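PDB 5HZD: terminal uridylyltransferase 1 from Trypanosoma brucei, which adds uridines from UTP to the 3' ends of guide RNAs, ribosomal RNAs and some mRNAs in trypanosome mitochondria, and takes part in RNA editing. Local coordinates for residues A[116-119]-A[120-124]; A[69-72]-A[73-77]; A[232-235]-A[236-240]. All coordinates share one frame; numbering follows the deposited sequence. Where two conformers were deposited one is given.

Interaction 1. Residues A[116-119]-A[120-124]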
ATOM      1  N   GLY A 116      -6.227  -6.447  -5.678  1.00 12.76           N
ATOM      2  CA  GLY A 116      -7.491  -7.166  -5.619  1.00 12.61           C
ATOM      3  C   GLY A 116      -7.485  -8.398  -4.734  1.00 14.59           C
ATOM      4  O   GLY A 116      -8.377  -9.229  -4.833  1.00 13.91           O
ATOM      5  N   VAL A 117      -6.484  -8.497  -3.855  1.00 13.22           N
ATOM      6  CA  VAL A 117      -6.394  -9.589  -2.896  1.00 13.03           C
ATOM      7  C   VAL A 117      -5.787  -9.041  -1.600  1.00 13.25           C
ATOM      8  O   VAL A 117      -5.164  -7.966  -1.606  1.00 14.27           O
ATOM      9  CB  VAL A 117      -5.472 -10.752  -3.402  1.00 13.10           C
ATOM     10  CG1 VAL A 117      -6.032 -11.391  -4.655  1.00 14.60           C
ATOM     11  CG2 VAL A 117      -4.041 -10.258  -3.623  1.00 13.86           C
ATOM     12  N   TRP A 118      -5.953  -9.789  -0.503  1.00 13.96           N
ATOM     13  CA  TRP A 118      -5.290  -9.451   0.763  1.00 12.22           C
ATOM     14  C   TRP A 118      -4.882 -10.748   1.470  1.00 16.50           C
ATOM     15  O   TRP A 118      -5.669 -11.689   1.525  1.00 22.02           O
ATOM     16  CB  TRP A 118      -6.228  -8.608   1.630  1.00 13.50           C
ATOM     17  CG  TRP A 118      -5.617  -8.174   2.960  1.00 13.73           C
ATOM     18  CD1 TRP A 118      -4.483  -7.452   3.150  1.00 16.00           C
ATOM     19  CD2 TRP A 118      -6.161  -8.422   4.255  1.00 12.39           C
ATOM     20  NE1 TRP A 118      -4.278  -7.233   4.488  1.00 14.38           N
ATOM     21  CE2 TRP A 118      -5.282  -7.837   5.191  1.00 13.99           C
ATOM     22  CE3 TRP A 118      -7.289  -9.102   4.719  1.00 13.83           C
ATOM     23  CZ2 TRP A 118      -5.519  -7.871   6.568  1.00 13.80           C
ATOM     24  CZ3 TRP A 118      -7.506  -9.156   6.091  1.00 17.21           C
ATOM     25  CH2 TRP A 118      -6.615  -8.557   6.994  1.00 15.49           C
ATOM     26  N   ASP A 119      -3.659 -10.801   2.014  1.00 18.16           N
ATOM     27  CA  ASP A 119      -3.140 -12.041   2.598  1.00 20.75           C
ATOM     28  C   ASP A 119      -3.434 -12.187   4.089  1.00 23.81           C
ATOM     29  O   ASP A 119      -3.161 -13.231   4.712  1.00 23.38           O
ATOM     30  CB  ASP A 119      -1.633 -12.164   2.291  1.00 22.21           C
ATOM     31  CG  ASP A 119      -0.813 -11.033   2.884  1.00 27.26           C
ATOM     32  OD1 ASP A 119      -1.388 -10.188   3.604  1.00 21.88           O
ATOM     33  OD2 ASP A 119       0.429 -10.980   2.660  1.00 25.95           O
ATOM     34  N   GLY A 120      -4.016 -11.147   4.664  1.00 20.88           N
ATOM     35  CA  GLY A 120      -4.457 -11.214   6.044  1.00 20.38           C
ATOM     36  C   GLY A 120      -3.383 -10.636   6.937  1.00 20.84           C
ATOM     37  O   GLY A 120      -3.561 -10.533   8.147  1.00 27.13           O
ATOM     38  N   THR A 121      -2.272 -10.233   6.343  1.00 18.44           N
ATOM     39  CA  THR A 121      -1.124  -9.734   7.110  0.60 20.16           C
ATOM     40  C   THR A 121      -0.638  -8.351   6.687  1.00 20.12           C
ATOM     41  O   THR A 121      -0.231  -7.542   7.529  1.00 24.57           O
ATOM     42  CB  THR A 121       0.074 -10.686   7.006  0.60 24.23           C
ATOM     43  OG1 THR A 121       0.515 -10.750   5.646  0.60 31.41           O
ATOM     44  CG2 THR A 121      -0.294 -12.077   7.513  0.60 17.96           C
ATOM     45  N   ALA A 122      -0.663  -8.067   5.380  1.00 18.86           N
ATOM     46  CA  ALA A 122      -0.222  -6.761   4.873  1.00 19.21           C
ATOM     47  C   ALA A 122      -0.984  -5.628   5.571  1.00 19.01           C
ATOM     48  O   ALA A 122      -2.186  -5.758   5.840  1.00 18.71           O
ATOM     49  CB  ALA A 122      -0.414  -6.649   3.371  1.00 20.03           C
ATOM     50  N   ASP A 123      -0.304  -4.521   5.861  1.00 20.16           N
ATOM     51  CA  ASP A 123      -1.004  -3.378   6.466  1.00 18.57           C
ATOM     52  C   ASP A 123      -2.184  -2.933   5.590  1.00 16.96           C
ATOM     53  O   ASP A 123      -2.081  -2.903   4.370  1.00 21.45           O
ATOM     54  CB  ASP A 123      -0.057  -2.170   6.603  1.00 22.43           C
ATOM     55  CG  ASP A 123       1.016  -2.372   7.638  1.00 27.40           C
ATOM     56  OD1 ASP A 123       1.112  -3.466   8.234  1.00 29.85           O
ATOM     57  OD2 ASP A 123       1.793  -1.408   7.836  1.00 27.74           O
ATOM     58  N   ILE A 124      -3.306  -2.561   6.228  1.00 15.29           N
ATOM     59  CA  ILE A 124      -4.452  -1.998   5.516  1.00 12.22           C
ATOM     60  C   ILE A 124      -4.380  -0.496   5.705  1.00 14.28           C
ATOM     61  O   ILE A 124      -4.116  -0.045   6.811  1.00 14.26           O
ATOM     62  CB  ILE A 124      -5.785  -2.509   6.138  1.00 13.26           C
ATOM     63  CG1 ILE A 124      -5.949  -4.006   5.848  1.00 14.38           C
ATOM     64  CG2 ILE A 124      -6.997  -1.694   5.637  1.00 15.94           C
ATOM     65  CD1 ILE A 124      -6.212  -4.369   4.366  1.00 15.75           C
TER

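Interaction 2. Residues A[69-72]-A[73-77]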
ATOM      1  N   ILE A  69       7.180 -17.079 -10.017  1.00 13.42           N
ATOM      2  CA  ILE A  69       6.469 -15.805  -9.920  1.00 14.82           C
ATOM      3  C   ILE A  69       5.015 -16.018  -9.525  1.00 12.90           C
ATOM      4  O   ILE A  69       4.514 -15.364  -8.598  1.00 14.36           O
ATOM      5  CB  ILE A  69       6.554 -15.044 -11.264  1.00 14.97           C
ATOM      6  CG1 ILE A  69       7.986 -14.557 -11.472  1.00 15.28           C
ATOM      7  CG2 ILE A  69       5.604 -13.846 -11.273  1.00 16.03           C
ATOM      8  CD1 ILE A  69       8.336 -14.201 -12.927  1.00 18.16           C
ATOM      9  N   PHE A  70       4.346 -16.972 -10.175  1.00 13.45           N
ATOM     10  CA  PHE A  70       2.956 -17.225  -9.823  1.00 13.55           C
ATOM     11  C   PHE A  70       2.824 -17.846  -8.431  1.00 14.60           C
ATOM     12  O   PHE A  70       1.822 -17.604  -7.746  1.00 16.81           O
ATOM     13  CB  PHE A  70       2.234 -18.080 -10.886  1.00 16.97           C
ATOM     14  CG  PHE A  70       1.537 -17.255 -11.930  1.00 15.07           C
ATOM     15  CD1 PHE A  70       2.214 -16.864 -13.073  1.00 14.88           C
ATOM     16  CD2 PHE A  70       0.231 -16.834 -11.736  1.00 17.25           C
ATOM     17  CE1 PHE A  70       1.593 -16.073 -14.032  1.00 15.10           C
ATOM     18  CE2 PHE A  70      -0.401 -16.036 -12.682  1.00 15.54           C
ATOM     19  CZ  PHE A  70       0.271 -15.671 -13.831  1.00 14.95           C
ATOM     20  N   HIS A  71       3.826 -18.598  -7.983  1.00 13.71           N
ATOM     21  CA  HIS A  71       3.765 -19.180  -6.641  1.00 18.15           C
ATOM     22  C   HIS A  71       3.865 -18.087  -5.579  1.00 16.85           C
ATOM     23  O   HIS A  71       3.102 -18.087  -4.607  1.00 18.48           O
ATOM     24  CB  HIS A  71       4.868 -20.237  -6.438  1.00 19.27           C
ATOM     25  CG  HIS A  71       4.806 -20.906  -5.100  1.00 22.85           C
ATOM     26  ND1 HIS A  71       4.089 -22.061  -4.885  1.00 31.69           N
ATOM     27  CD2 HIS A  71       5.340 -20.564  -3.904  1.00 23.54           C
ATOM     28  CE1 HIS A  71       4.196 -22.412  -3.615  1.00 31.15           C
ATOM     29  NE2 HIS A  71       4.943 -21.517  -2.998  1.00 25.34           N
ATOM     30  N   VAL A  72       4.803 -17.163  -5.756  1.00 13.71           N
ATOM     31  CA  VAL A  72       4.929 -16.020  -4.852  1.00 15.87           C
ATOM     32  C   VAL A  72       3.627 -15.219  -4.839  1.00 19.81           C
ATOM     33  O   VAL A  72       3.122 -14.846  -3.769  1.00 18.84           O
ATOM     34  CB  VAL A  72       6.098 -15.101  -5.241  1.00 18.36           C
ATOM     35  CG1 VAL A  72       6.077 -13.838  -4.382  1.00 21.61           C
ATOM     36  CG2 VAL A  72       7.415 -15.833  -5.061  1.00 22.08           C
ATOM     37  N   ALA A  73       3.056 -14.976  -6.016  1.00 14.18           N
ATOM     38  CA  ALA A  73       1.810 -14.196  -6.089  1.00 14.29           C
ATOM     39  C   ALA A  73       0.656 -14.921  -5.400  1.00 18.73           C
ATOM     40  O   ALA A  73      -0.204 -14.286  -4.756  1.00 17.33           O
ATOM     41  CB  ALA A  73       1.474 -13.930  -7.548  1.00 15.15           C
ATOM     42  N   ALA A  74       0.613 -16.245  -5.524  1.00 15.09           N
ATOM     43  CA  ALA A  74      -0.447 -17.031  -4.892  1.00 17.54           C
ATOM     44  C   ALA A  74      -0.425 -16.894  -3.363  1.00 19.71           C
ATOM     45  O   ALA A  74      -1.479 -16.912  -2.731  1.00 18.79           O
ATOM     46  CB  ALA A  74      -0.356 -18.506  -5.301  1.00 17.80           C
ATOM     47  N   GLN A  75       0.760 -16.746  -2.768  1.00 17.77           N
ATOM     48  CA  GLN A  75       0.846 -16.539  -1.318  1.00 19.05           C
ATOM     49  C   GLN A  75       0.230 -15.245  -0.844  1.00 20.59           C
ATOM     50  O   GLN A  75      -0.102 -15.111   0.353  1.00 20.85           O
ATOM     51  CB  GLN A  75       2.299 -16.590  -0.830  1.00 23.78           C
ATOM     52  CG  GLN A  75       3.076 -17.808  -1.332  1.00 27.96           C
ATOM     53  CD  GLN A  75       2.283 -19.085  -1.234  1.00 37.76           C
ATOM     54  OE1 GLN A  75       1.794 -19.452  -0.155  1.00 43.34           O
ATOM     55  NE2 GLN A  75       2.142 -19.780  -2.364  1.00 40.05           N
ATOM     56  N   ARG A  76       0.106 -14.259  -1.741  1.00 15.02           N
ATOM     57  CA  ARG A  76      -0.507 -12.999  -1.360  0.51 15.54           C
ATOM     58  C   ARG A  76      -2.040 -13.068  -1.458  1.00 15.78           C
ATOM     59  O   ARG A  76      -2.738 -12.183  -0.947  1.00 19.73           O
ATOM     60  CB  ARG A  76       0.044 -11.843  -2.210  0.51 17.80           C
ATOM     61  CG  ARG A  76       1.443 -11.336  -1.798  0.51 16.42           C
ATOM     62  CD  ARG A  76       1.444 -10.737  -0.376  0.51 18.40           C
ATOM     63  NE  ARG A  76       2.005  -9.384  -0.301  0.51 28.84           N
ATOM     64  CZ  ARG A  76       1.277  -8.276  -0.165  0.51 30.23           C
ATOM     65  NH1 ARG A  76      -0.042  -8.351  -0.109  0.51 36.59           N
ATOM     66  NH2 ARG A  76       1.870  -7.087  -0.093  0.51 33.75           N
ATOM     67  N   ASP A  77      -2.550 -14.106  -2.117  1.00 14.17           N
ATOM     68  CA  ASP A  77      -3.994 -14.268  -2.364  1.00 15.53           C
ATOM     69  C   ASP A  77      -4.559 -15.265  -1.360  1.00 14.53           C
ATOM     70  O   ASP A  77      -4.432 -16.480  -1.552  1.00 20.04           O
ATOM     71  CB  ASP A  77      -4.211 -14.810  -3.777  1.00 15.69           C
ATOM     72  CG  ASP A  77      -5.686 -14.971  -4.155  1.00 19.55           C
ATOM     73  OD1 ASP A  77      -6.582 -14.869  -3.289  1.00 19.12           O
ATOM     74  OD2 ASP A  77      -5.952 -15.251  -5.342  1.00 19.93           O
TER

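Interaction 3. Residues A[232-235]-A[236-240]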
ATOM      1  N   TRP A 232     -27.247 -10.006  29.233  1.00 25.67           N
ATOM      2  CA  TRP A 232     -27.376 -10.475  30.614  1.00 27.69           C
ATOM      3  C   TRP A 232     -26.602  -9.643  31.650  1.00 29.08           C
ATOM      4  O   TRP A 232     -25.593  -9.017  31.332  1.00 29.24           O
ATOM      5  CB  TRP A 232     -27.024 -11.960  30.710  1.00 32.35           C
ATOM      6  CG  TRP A 232     -25.580 -12.338  30.441  1.00 32.58           C
ATOM      7  CD1 TRP A 232     -24.660 -12.713  31.379  1.00 33.80           C
ATOM      8  CD2 TRP A 232     -24.915 -12.451  29.161  1.00 29.10           C
ATOM      9  NE1 TRP A 232     -23.469 -13.032  30.775  1.00 29.79           N
ATOM     10  CE2 TRP A 232     -23.593 -12.882  29.416  1.00 29.91           C
ATOM     11  CE3 TRP A 232     -25.307 -12.228  27.828  1.00 28.00           C
ATOM     12  CZ2 TRP A 232     -22.654 -13.077  28.395  1.00 33.81           C
ATOM     13  CZ3 TRP A 232     -24.366 -12.418  26.808  1.00 32.28           C
ATOM     14  CH2 TRP A 232     -23.053 -12.839  27.101  1.00 31.87           C
ATOM     15  N   TRP A 233     -27.088  -9.634  32.886  1.00 27.58           N
ATOM     16  CA  TRP A 233     -26.496  -8.813  33.940  1.00 25.43           C
ATOM     17  C   TRP A 233     -25.885  -9.645  35.056  1.00 31.02           C
ATOM     18  O   TRP A 233     -26.344 -10.756  35.341  1.00 33.16           O
ATOM     19  CB  TRP A 233     -27.558  -7.902  34.551  1.00 25.51           C
ATOM     20  CG  TRP A 233     -28.015  -6.814  33.655  1.00 24.78           C
ATOM     21  CD1 TRP A 233     -28.939  -6.898  32.650  1.00 25.00           C
ATOM     22  CD2 TRP A 233     -27.566  -5.456  33.678  1.00 24.28           C
ATOM     23  NE1 TRP A 233     -29.076  -5.677  32.027  1.00 26.53           N
ATOM     24  CE2 TRP A 233     -28.252  -4.772  32.650  1.00 26.01           C
ATOM     25  CE3 TRP A 233     -26.636  -4.759  34.455  1.00 26.33           C
ATOM     26  CZ2 TRP A 233     -28.053  -3.411  32.394  1.00 24.29           C
ATOM     27  CZ3 TRP A 233     -26.440  -3.408  34.202  1.00 24.68           C
ATOM     28  CH2 TRP A 233     -27.136  -2.751  33.173  1.00 22.76           C
ATOM     29  N   ASN A 234     -24.862  -9.104  35.712  1.00 30.25           N
ATOM     30  CA  ASN A 234     -24.322  -9.782  36.886  1.00 30.95           C
ATOM     31  C   ASN A 234     -25.163  -9.568  38.145  1.00 34.60           C
ATOM     32  O   ASN A 234     -26.144  -8.812  38.139  1.00 36.94           O
ATOM     33  CB  ASN A 234     -22.838  -9.472  37.106  1.00 34.68           C
ATOM     34  CG  ASN A 234     -22.596  -8.054  37.589  1.00 32.71           C
ATOM     35  OD1 ASN A 234     -23.498  -7.224  37.591  1.00 29.40           O
ATOM     36  ND2 ASN A 234     -21.375  -7.785  38.032  1.00 30.41           N
ATOM     37  N   ARG A 235     -24.777 -10.226  39.231  1.00 34.50           N
ATOM     38  CA  ARG A 235     -25.661 -10.344  40.391  1.00 35.11           C
ATOM     39  C   ARG A 235     -25.814  -8.974  41.041  1.00 36.11           C
ATOM     40  O   ARG A 235     -26.842  -8.670  41.637  1.00 40.07           O
ATOM     41  CB  ARG A 235     -25.120 -11.366  41.420  1.00 38.61           C
ATOM     42  CG  ARG A 235     -24.830 -12.832  40.929  1.00 58.89           C
ATOM     43  CD  ARG A 235     -25.111 -13.094  39.430  1.00 58.00           C
ATOM     44  NE  ARG A 235     -23.977 -13.605  38.642  1.00 54.60           N
ATOM     45  CZ  ARG A 235     -22.756 -13.066  38.571  1.00 49.11           C
ATOM     46  NH1 ARG A 235     -22.430 -11.982  39.261  1.00 42.09           N
ATOM     47  NH2 ARG A 235     -21.837 -13.635  37.805  1.00 51.88           N
ATOM     48  N   THR A 236     -24.781  -8.143  40.901  1.00 35.68           N
ATOM     49  CA  THR A 236     -24.747  -6.825  41.532  1.00 30.52           C
ATOM     50  C   THR A 236     -25.259  -5.693  40.621  1.00 33.53           C
ATOM     51  O   THR A 236     -25.243  -4.518  41.020  1.00 32.69           O
ATOM     52  CB  THR A 236     -23.324  -6.479  42.010  1.00 33.38           C
ATOM     53  OG1 THR A 236     -22.372  -6.919  41.038  1.00 35.30           O
ATOM     54  CG2 THR A 236     -23.029  -7.168  43.328  1.00 38.67           C
ATOM     55  N   SER A 237     -25.724  -6.057  39.426  1.00 31.95           N
ATOM     56  CA  SER A 237     -26.287  -5.100  38.471  1.00 30.46           C
ATOM     57  C   SER A 237     -25.313  -3.998  38.095  1.00 27.53           C
ATOM     58  O   SER A 237     -25.734  -2.854  37.856  1.00 25.72           O
ATOM     59  CB  SER A 237     -27.569  -4.467  39.018  1.00 37.21           C
ATOM     60  OG  SER A 237     -28.615  -5.419  39.114  1.00 45.87           O
ATOM     61  N   ASP A 238     -24.024  -4.316  38.047  1.00 23.47           N
ATOM     62  CA  ASP A 238     -23.023  -3.317  37.654  1.00 23.98           C
ATOM     63  C   ASP A 238     -22.155  -3.760  36.496  1.00 24.46           C
ATOM     64  O   ASP A 238     -21.142  -3.136  36.170  1.00 24.63           O
ATOM     65  CB  ASP A 238     -22.180  -2.829  38.856  1.00 25.98           C
ATOM     66  CG  ASP A 238     -21.537  -3.972  39.637  1.00 35.18           C
ATOM     67  OD1 ASP A 238     -21.548  -5.128  39.150  1.00 35.53           O
ATOM     68  OD2 ASP A 238     -21.013  -3.699  40.738  1.00 38.60           O
ATOM     69  N   MET A 239     -22.577  -4.833  35.835  1.00 24.40           N
ATOM     70  CA  MET A 239     -21.964  -5.235  34.603  1.00 24.68           C
ATOM     71  C   MET A 239     -23.024  -5.857  33.721  1.00 25.84           C
ATOM     72  O   MET A 239     -23.776  -6.720  34.161  1.00 26.53           O
ATOM     73  CB  MET A 239     -20.829  -6.232  34.844  1.00 27.91           C
ATOM     74  CG  MET A 239     -20.243  -6.726  33.552  1.00 35.24           C
ATOM     75  SD  MET A 239     -18.979  -7.968  33.844  1.00 60.31           S
ATOM     76  CE  MET A 239     -19.935  -9.211  34.711  1.00 54.35           C
ATOM     77  N   MET A 240     -23.098  -5.402  32.482  1.00 20.77           N
ATOM     78  CA  MET A 240     -24.006  -5.996  31.508  1.00 22.47           C
ATOM     79  C   MET A 240     -23.184  -6.545  30.364  1.00 23.56           C
ATOM     80  O   MET A 240     -22.337  -5.866  29.799  1.00 19.94           O
ATOM     81  CB  MET A 240     -25.007  -4.981  30.947  1.00 20.71           C
ATOM     82  CG  MET A 240     -26.123  -5.650  30.102  1.00 22.94           C
ATOM     83  SD  MET A 240     -27.155  -4.480  29.192  1.00 24.49           S
ATOM     84  CE  MET A 240     -26.173  -4.236  27.703  1.00 22.58           C
TER
HETATM   85  O   HOH W   1     -22.760  -9.638  32.776  1.00 30.75           O

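Interaction 1. Residues A[116-119]-A[120-124]
The indole of W118 is sandwiched between G120 of its own loop and I124 at the start of the following strand. G120 CA sits 3.4 Å from the centroid of the six-membered ring, almost on its normal, a CH-pi contact so close because glycine brings backbone atoms down on the ring. On the opposite face, I124 CD1 makes a second CH-pi contact, 3.6 Å from the centroid of the five-membered ring. The edge works too: W118 NE1 donates to A122 O over 2.9 Å in a nearly straight bond (173°) lying in the ring plane. This loop joins helix 111-114 to strand 124-129 in the palm of the nucleotidyltransferase fold, leading into the pair D123 and D125 that, by similarity, binds the catalytic magnesium. D119 braces the bend as an Asx turn: its CG stands between backbone N and carbonyl carbon (chi1 62°), bringing OD1 within reach of the T121 and A122 amides. A122 N meets the syn lone pair of D119 OD1 at 2.9 Å, whereas T121 N reaches that oxygen from above the carboxylate plane. G120 accepts a positive phi that would jam a CB against D119 O. Farther out, W118 packs on K82 and A86 of helix 80-100, and A86 also touches I124.

Interaction 2. Residues A[69-72]-A[73-77]
A73, V72 and Q75 have the most surface buried here, where one helical turn passes into the next. A73 N donates to I69 O over 3.0 Å, a regular i to i+4 helical bond, and the A73 methyl lies 3.5 Å from that same oxygen, I69 O. So short a side chain suits this buried side of the helix, where A73 also meets P312 of helix 310-324 and M378. V72 contributes through its backbone, its carbonyl accepting a weak bond from Q75 N, while its branched side chain lies on a partly exposed side of the helix. The stronger use of Q75 is at H71 O, which is gripped twice: by Q75 N at 3.3 Å and by the side-chain amide, Q75 NE2, at 3.0 Å, the two donors arriving from opposite faces of the carbonyl plane. The glutamine folds back to do this, bent at chi2 (-44°), where an extended chain would carry its amide away from the helix. That fold also lays NE2 over one face of the H71 imidazole, 3.4 Å above the plane and toward the rim, amide and ring being 24° from parallel. H71 and Q75 suit the exposed side of the helix, whereas I69 and F70 face helices 310-324 and 385-409. From Q75 onward i to i+3 bonds appear, weakly from Q75 N to V72 O, then from R76 N to A73 O and D77 N to A74 O, the tightening into 3-10-like turns typical of the C-terminal end of an alpha-helix.

Interaction 3. Residues A[232-235]-A[236-240]
W233 and M240 face each other as an antiparallel non-hydrogen-bonded pair, and the methionine lies over the indole. M240 CB stands 3.5 Å from the centroid of the six-membered ring, 5° off its normal, a CH-pi contact. With CG anti to the backbone N (chi1 -170°), the chain runs on across the ring, CG 3.4 Å from W233 CE2 and SD obliquely beside the five-membered ring as a Met-aromatic contact. A long, flexible thioether follows a broad flat ring well. The polar edge of the indole looks elsewhere, W233 NE1 donating to E216 of helix 209-223.

At the turn the main group is the amide of N234. Its OD1 takes D238 N at 3.0 Å, in the carbonyl plane and on a lone pair, plus a weak bond from M239 N. Its ND2 gives to D238 OD1 at 2.9 Å, amide and carboxylate planes 45° apart, and T236 OG1 donates to the same D238 OD1 from above the carboxylate plane. An asparagine suits the place because it can donate and accept at once. The backbone contributes N234 N to M239 O at 3.0 Å, and S237 N to N234 O closes a type I beta turn whose last residue, S237, has a positive phi. The whole is a beta hairpin, strands 228-233 and 239-244, at one side of a four-stranded antiparallel sheet backed by helix 209-223.

In the fold
Interactions 1 and 2 are neighbours, their centres 13 Å apart, and V117 rests on R76 and D77. R76 was deposited in two conformers; in the one given, D119 OD2 comes within 3.2 Å of R76 CD, the charges form at most a long, weak ion pair, and the R76 side chain lies about 4 Å from those of A122 and S111, both thought to bind UTP. The end of helix 59-76 is thus fitted against the loop leading to the aspartates thought to bind the catalytic metal. The same helix packs on helix 310-324, which carries the UTP ligands K318 and K322. Interaction 3 stands apart, its nearest atoms about 26 Å from interaction 1 and about 34 Å from interaction 2, in a domain inserted between palm strands 174-177 and 285-288.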